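Xyloglucan-specific endo-beta-1,4-glucanase GH12 (Aspergillus niveus, PDB 4NPR) probably hydrolyses internal beta-1,4-glucosidic linkages in the backbone of xyloglucan, with retention of the beta configuration, as a family 12 glycoside hydrolase. Local coordinates at residues T94-K97 with L98-K102; L173-G177 with S178-Y182. All blocks are in the same frame, centred on the assembly; numbering follows the deposited sequence.

In the fold
Both contacts are local turns at strand ends of the beta jelly roll, and both reach the same large mixed sheet, but at places whose centres lie about 22 Å apart. Interaction 1 (94-102) is the end of strand 87-97, where the chain leaves the sheet through a short 3-10 turn on its way to strand 105-113. Interaction 2 (173-182) joins strands 167-176 and 179-186 as a tight hairpin. L98 and V101 are buried in the first; in the second G174, V181 and Y182 are buried and the P175-Q180 end is exposed. One carbonyl oxygen gathers the polar bonds in the first; paired backbone bonds and a leucine on a tyrosine face dominate the second.

Interaction 1: T94-K97 with L98-K102; sequences TPKK and LSSVK
The aliphatic chain of K96 lies across the side chains of S100 and V101, its CB 3.8 Å from V101 CG2 and its CD 3.6 Å from S100 OG. This is where strand 87-97 of the jelly roll ends and the chain curls through a 3-10 turn, 98-100, before heading to strand 105-113. Backbone bonds of K96 with L216 and of L98 with L214 keep the residues at this exit tied to strand 215-226 and the residue before it.

The turn is built round one acceptor, K97 O. S100 N reaches it over 3.0 Å with an N-H...O angle of 151°, coming from above the carbonyl plane rather than along a lone pair, which closes a type I turn over L98 and S99. S100 OG then binds the same oxygen, tilted only 15° from that plane. The serine can make both bonds because its OG sits between its own N and carbonyl carbon (chi1 69°), a rotation that places it near the K97 oxygen that S100 N also reaches. A weak backbone bond from V101 N to L98 O continues the curl.

The side chains of the turn separate inside from outside. Buried L98 heads away from 94-97 to meet F201 and E205 of helix 198-207, as well as L210 and L216. K97 runs out extended beyond CG, with NZ making a long, weak ion pair with D213. V101 gives its own carbonyl oxygen to R198, while its CG2 comes to 3.4 Å from K97 O.

Interaction 2: L173-G177 with S178-Y182; sequences LGPNG and SMQVY
L173 and Y182 lie side by side and point the same way, with L173 CD1 set over one face of the tyrosine ring. The methyl is 3.7 Å from the ring centroid and 16° off the ring normal, a CH-pi contact, while L173 CD2 lies near CE1 and toward the hydroxyl, 4.0 Å from Y182 OH. The leucine's first torsion (chi1 171°) swings CG away from its own N and over toward the partner strand's ring.

P175 and Q180 share that face of the hairpin. Q180 folds back at its second torsion, bringing OE1 alongside the proline, 3.8 Å from P175 CB. The other face has no ring contact: N176 CB approaches V181 CG2, and the bent end of M179 brings CE back to 3.5 Å from N176 O. M179 and V181 also rest on E138 of strand 137-146, the next strand of the sheet.

Between the two faces the backbones are zipped antiparallel. G174 and V181 exchange two hydrogen bonds, the one from V181 N to G174 O measuring 2.7 Å, and N176 and M179 exchange two more. At the non-hydrogen-bonded pairs L173-Y182 and P175-Q180, CA-H...O contacts run from L173 CA to V181 O and from P175 CA to M179 O.

Only G177 and S178 lie outside the strands. G177 has a positive phi of 57°, readily adopted by glycine, and S178 follows with a negative one, in a distorted type II'-like turn: the arrangement is a beta hairpin with a two-residue loop, at the tip of strands 167-176 and 179-186 of the jelly roll.

Interaction 1: T94-K97 with L98-K102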
ATOM      1  N   THR A  94     -14.515  11.118   0.348  1.00 20.97           N
ATOM      2  CA  THR A  94     -15.819  10.605   0.051  1.00 22.48           C
ATOM      3  C   THR A  94     -15.674   9.674  -1.140  1.00 22.77           C
ATOM      4  O   THR A  94     -15.082  10.060  -2.135  1.00 22.24           O
ATOM      5  CB  THR A  94     -16.768  11.752  -0.291  1.00 22.30           C
ATOM      6  OG1 THR A  94     -16.819  12.654   0.828  1.00 21.68           O
ATOM      7  CG2 THR A  94     -18.147  11.209  -0.586  1.00 22.10           C
ATOM      8  N   PRO A  95     -16.234   8.461  -1.038  1.00 25.24           N
ATOM      9  CA  PRO A  95     -16.136   7.469  -2.111  1.00 26.24           C
ATOM     10  C   PRO A  95     -16.694   7.944  -3.450  1.00 26.65           C
ATOM     11  O   PRO A  95     -17.583   8.768  -3.476  1.00 28.66           O
ATOM     12  CB  PRO A  95     -16.921   6.289  -1.549  1.00 26.34           C
ATOM     13  CG  PRO A  95     -16.693   6.402  -0.058  1.00 26.67           C
ATOM     14  CD  PRO A  95     -16.804   7.871   0.196  1.00 26.61           C
ATOM     15  N   LYS A  96     -16.141   7.433  -4.542  1.00 28.23           N
ATOM     16  CA  LYS A  96     -16.513   7.837  -5.893  1.00 29.40           C
ATOM     17  C   LYS A  96     -16.478   6.652  -6.820  1.00 27.75           C
ATOM     18  O   LYS A  96     -15.557   5.848  -6.767  1.00 25.53           O
ATOM     19  CB  LYS A  96     -15.506   8.838  -6.452  1.00 34.55           C
ATOM     20  CG  LYS A  96     -15.829  10.306  -6.251  1.00 39.05           C
ATOM     21  CD  LYS A  96     -15.389  11.118  -7.462  1.00 41.69           C
ATOM     22  CE  LYS A  96     -15.660  12.595  -7.247  1.00 43.97           C
ATOM     23  NZ  LYS A  96     -14.594  13.153  -6.390  1.00 46.93           N
ATOM     24  N   LYS A  97     -17.454   6.568  -7.708  1.00 27.00           N
ATOM     25  CA  LYS A  97     -17.399   5.595  -8.769  1.00 27.84           C
ATOM     26  C   LYS A  97     -16.216   5.873  -9.652  1.00 25.55           C
ATOM     27  O   LYS A  97     -15.929   7.023  -9.953  1.00 26.10           O
ATOM     28  CB  LYS A  97     -18.662   5.658  -9.633  1.00 32.18           C
ATOM     29  CG  LYS A  97     -19.892   5.104  -8.954  1.00 35.70           C
ATOM     30  CD  LYS A  97     -21.134   5.371  -9.772  1.00 39.01           C
ATOM     31  CE  LYS A  97     -22.335   4.866  -8.994  1.00 41.78           C
ATOM     32  NZ  LYS A  97     -23.591   5.118  -9.735  1.00 42.51           N
ATOM     33  N   LEU A  98     -15.596   4.822 -10.152  1.00 23.21           N
ATOM     34  CA  LEU A  98     -14.453   4.979 -11.030  1.00 23.05           C
ATOM     35  C   LEU A  98     -14.729   5.773 -12.279  1.00 22.40           C
ATOM     36  O   LEU A  98     -13.837   6.442 -12.787  1.00 24.50           O
ATOM     37  CB  LEU A  98     -13.916   3.633 -11.438  1.00 23.64           C
ATOM     38  CG  LEU A  98     -13.425   2.871 -10.244  1.00 25.91           C
ATOM     39  CD1 LEU A  98     -13.046   1.469 -10.699  1.00 27.28           C
ATOM     40  CD2 LEU A  98     -12.254   3.627  -9.601  1.00 27.48           C
ATOM     41  N   SER A  99     -15.952   5.714 -12.774  1.00 22.38           N
ATOM     42  CA  SER A  99     -16.321   6.433 -13.998  1.00 22.54           C
ATOM     43  C   SER A  99     -16.425   7.938 -13.770  1.00 22.71           C
ATOM     44  O   SER A  99     -16.410   8.713 -14.732  1.00 23.83           O
ATOM     45  CB  SER A  99     -17.643   5.875 -14.569  1.00 22.68           C
ATOM     46  OG  SER A  99     -18.582   5.606 -13.524  1.00 23.23           O
ATOM     47  N   SER A 100     -16.534   8.367 -12.517  1.00 23.39           N
ATOM     48  CA  SER A 100     -16.589   9.778 -12.238  1.00 25.70           C
ATOM     49  C   SER A 100     -15.283  10.338 -11.673  1.00 26.68           C
ATOM     50  O   SER A 100     -15.243  11.487 -11.241  1.00 26.07           O
ATOM     51  CB  SER A 100     -17.730  10.049 -11.275  1.00 27.96           C
ATOM     52  OG  SER A 100     -17.403   9.512 -10.024  1.00 32.21           O
ATOM     53  N   VAL A 101     -14.219   9.532 -11.670  1.00 27.86           N
ATOM     54  CA  VAL A 101     -12.934   9.959 -11.121  1.00 27.86           C
ATOM     55  C   VAL A 101     -12.068  10.610 -12.211  1.00 28.38           C
ATOM     56  O   VAL A 101     -11.695   9.915 -13.151  1.00 28.65           O
ATOM     57  CB  VAL A 101     -12.218   8.752 -10.505  1.00 28.32           C
ATOM     58  CG1 VAL A 101     -10.753   9.067 -10.238  1.00 28.33           C
ATOM     59  CG2 VAL A 101     -12.929   8.323  -9.220  1.00 27.26           C
ATOM     60  N   LYS A 102     -11.760  11.913 -12.102  1.00 27.73           N
ATOM     61  CA  LYS A 102     -10.883  12.599 -13.090  1.00 30.50           C
ATOM     62  C   LYS A 102      -9.415  12.246 -12.876  1.00 26.24           C
ATOM     63  O   LYS A 102      -8.680  12.020 -13.824  1.00 23.46           O
ATOM     64  CB  LYS A 102     -10.981  14.134 -13.031  1.00 36.01           C
ATOM     65  CG  LYS A 102     -12.239  14.743 -13.647  1.00 44.53           C
ATOM     66  CD  LYS A 102     -13.316  14.988 -12.577  1.00 51.72           C
ATOM     67  CE  LYS A 102     -14.711  15.258 -13.159  1.00 56.17           C
ATOM     68  NZ  LYS A 102     -14.869  16.680 -13.576  1.00 58.47           N
TER

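Interaction 2: L173-G177 with S178-Y182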
ATOM      1  N   LEU A 173      -2.684 -11.757 -10.018  1.00 10.94           N
ATOM      2  CA  LEU A 173      -4.046 -11.836  -9.557  1.00 11.41           C
ATOM      3  C   LEU A 173      -4.308 -13.064  -8.689  1.00 11.25           C
ATOM      4  O   LEU A 173      -3.916 -14.182  -9.022  1.00 11.85           O
ATOM      5  CB  LEU A 173      -4.960 -11.882 -10.763  1.00 12.25           C
ATOM      6  CG  LEU A 173      -6.459 -12.181 -10.564  1.00 12.51           C
ATOM      7  CD1 LEU A 173      -7.087 -11.098  -9.708  1.00 12.48           C
ATOM      8  CD2 LEU A 173      -7.098 -12.264 -11.938  1.00 12.75           C
ATOM      9  N   GLY A 174      -5.031 -12.870  -7.604  1.00 11.35           N
ATOM     10  CA  GLY A 174      -5.406 -13.983  -6.735  1.00 11.45           C
ATOM     11  C   GLY A 174      -6.395 -13.526  -5.698  1.00 11.62           C
ATOM     12  O   GLY A 174      -6.527 -12.333  -5.445  1.00 12.12           O
ATOM     13  N   PRO A 175      -7.103 -14.462  -5.093  1.00 11.91           N
ATOM     14  CA  PRO A 175      -8.001 -14.100  -4.008  1.00 12.43           C
ATOM     15  C   PRO A 175      -7.301 -14.046  -2.641  1.00 13.13           C
ATOM     16  O   PRO A 175      -6.310 -14.753  -2.425  1.00 13.53           O
ATOM     17  CB  PRO A 175      -8.994 -15.263  -4.005  1.00 12.33           C
ATOM     18  CG  PRO A 175      -8.135 -16.451  -4.401  1.00 12.12           C
ATOM     19  CD  PRO A 175      -7.213 -15.887  -5.458  1.00 11.86           C
ATOM     20  N   ASN A 176      -7.841 -13.233  -1.732  1.00 13.75           N
ATOM     21  CA  ASN A 176      -7.416 -13.188  -0.339  1.00 14.17           C
ATOM     22  C   ASN A 176      -8.578 -12.595   0.414  1.00 15.29           C
ATOM     23  O   ASN A 176      -9.339 -11.763  -0.132  1.00 17.57           O
ATOM     24  CB  ASN A 176      -6.183 -12.321  -0.197  1.00 14.49           C
ATOM     25  CG  ASN A 176      -5.512 -12.413   1.164  1.00 15.18           C
ATOM     26  OD1 ASN A 176      -5.628 -13.391   1.890  1.00 15.17           O
ATOM     27  ND2 ASN A 176      -4.790 -11.355   1.514  1.00 16.17           N
ATOM     28  N   GLY A 177      -8.775 -13.025   1.647  1.00 15.68           N
ATOM     29  CA  GLY A 177      -9.999 -12.646   2.359  1.00 16.83           C
ATOM     30  C   GLY A 177     -11.186 -13.106   1.525  1.00 17.72           C
ATOM     31  O   GLY A 177     -11.182 -14.254   0.934  1.00 18.05           O
ATOM     32  N   SER A 178     -12.162 -12.210   1.395  1.00 17.98           N
ATOM     33  CA  SER A 178     -13.271 -12.455   0.474  1.00 19.83           C
ATOM     34  C   SER A 178     -13.272 -11.451  -0.690  1.00 20.14           C
ATOM     35  O   SER A 178     -14.304 -10.979  -1.086  1.00 21.57           O
ATOM     36  CB  SER A 178     -14.598 -12.542   1.243  1.00 19.03           C
ATOM     37  OG  SER A 178     -14.821 -11.324   1.882  1.00 19.76           O
ATOM     38  N   MET A 179     -12.077 -11.204  -1.234  1.00 21.47           N
ATOM     39  CA  MET A 179     -11.786 -10.234  -2.289  1.00 21.47           C
ATOM     40  C   MET A 179     -10.969 -10.892  -3.376  1.00 19.12           C
ATOM     41  O   MET A 179     -10.294 -11.899  -3.137  1.00 18.71           O
ATOM     42  CB  MET A 179     -10.809  -9.163  -1.755  1.00 25.07           C
ATOM     43  CG  MET A 179     -11.252  -8.453  -0.502  1.00 28.62           C
ATOM     44  SD  MET A 179     -10.017  -7.305   0.075  1.00 31.82           S
ATOM     45  CE  MET A 179      -8.784  -8.414   0.785  1.00 30.69           C
ATOM     46  N   GLN A 180     -10.917 -10.242  -4.526  1.00 16.87           N
ATOM     47  CA  GLN A 180      -9.898 -10.536  -5.541  1.00 16.60           C
ATOM     48  C   GLN A 180      -8.794  -9.421  -5.512  1.00 15.54           C
ATOM     49  O   GLN A 180      -9.096  -8.237  -5.434  1.00 15.22           O
ATOM     50  CB  GLN A 180     -10.551 -10.642  -6.918  1.00 16.90           C
ATOM     51  CG  GLN A 180     -11.780 -11.571  -6.993  1.00 16.86           C
ATOM     52  CD  GLN A 180     -11.473 -13.015  -6.623  1.00 17.88           C
ATOM     53  OE1 GLN A 180     -10.457 -13.598  -7.054  1.00 17.26           O
ATOM     54  NE2 GLN A 180     -12.356 -13.614  -5.801  1.00 18.79           N
ATOM     55  N   VAL A 181      -7.524  -9.806  -5.553  1.00 14.57           N
ATOM     56  CA  VAL A 181      -6.430  -8.844  -5.436  1.00 14.26           C
ATOM     57  C   VAL A 181      -5.628  -8.861  -6.703  1.00 13.75           C
ATOM     58  O   VAL A 181      -5.076  -9.893  -7.040  1.00 13.15           O
ATOM     59  CB  VAL A 181      -5.490  -9.161  -4.225  1.00 14.19           C
ATOM     60  CG1 VAL A 181      -4.361  -8.150  -4.109  1.00 13.20           C
ATOM     61  CG2 VAL A 181      -6.296  -9.209  -2.923  1.00 13.81           C
ATOM     62  N   TYR A 182      -5.601  -7.716  -7.390  1.00 14.25           N
ATOM     63  CA  TYR A 182      -4.648  -7.417  -8.447  1.00 14.15           C
ATOM     64  C   TYR A 182      -3.457  -6.709  -7.845  1.00 13.59           C
ATOM     65  O   TYR A 182      -3.634  -5.728  -7.150  1.00 12.61           O
ATOM     66  CB  TYR A 182      -5.251  -6.486  -9.450  1.00 16.25           C
ATOM     67  CG  TYR A 182      -6.286  -7.124 -10.368  1.00 18.41           C
ATOM     68  CD1 TYR A 182      -5.892  -7.970 -11.423  1.00 19.86           C
ATOM     69  CD2 TYR A 182      -7.632  -6.859 -10.212  1.00 20.01           C
ATOM     70  CE1 TYR A 182      -6.827  -8.583 -12.240  1.00 20.38           C
ATOM     71  CE2 TYR A 182      -8.573  -7.434 -11.058  1.00 21.72           C
ATOM     72  CZ  TYR A 182      -8.164  -8.303 -12.050  1.00 20.86           C
ATOM     73  OH  TYR A 182      -9.107  -8.868 -12.848  1.00 21.22           O
TER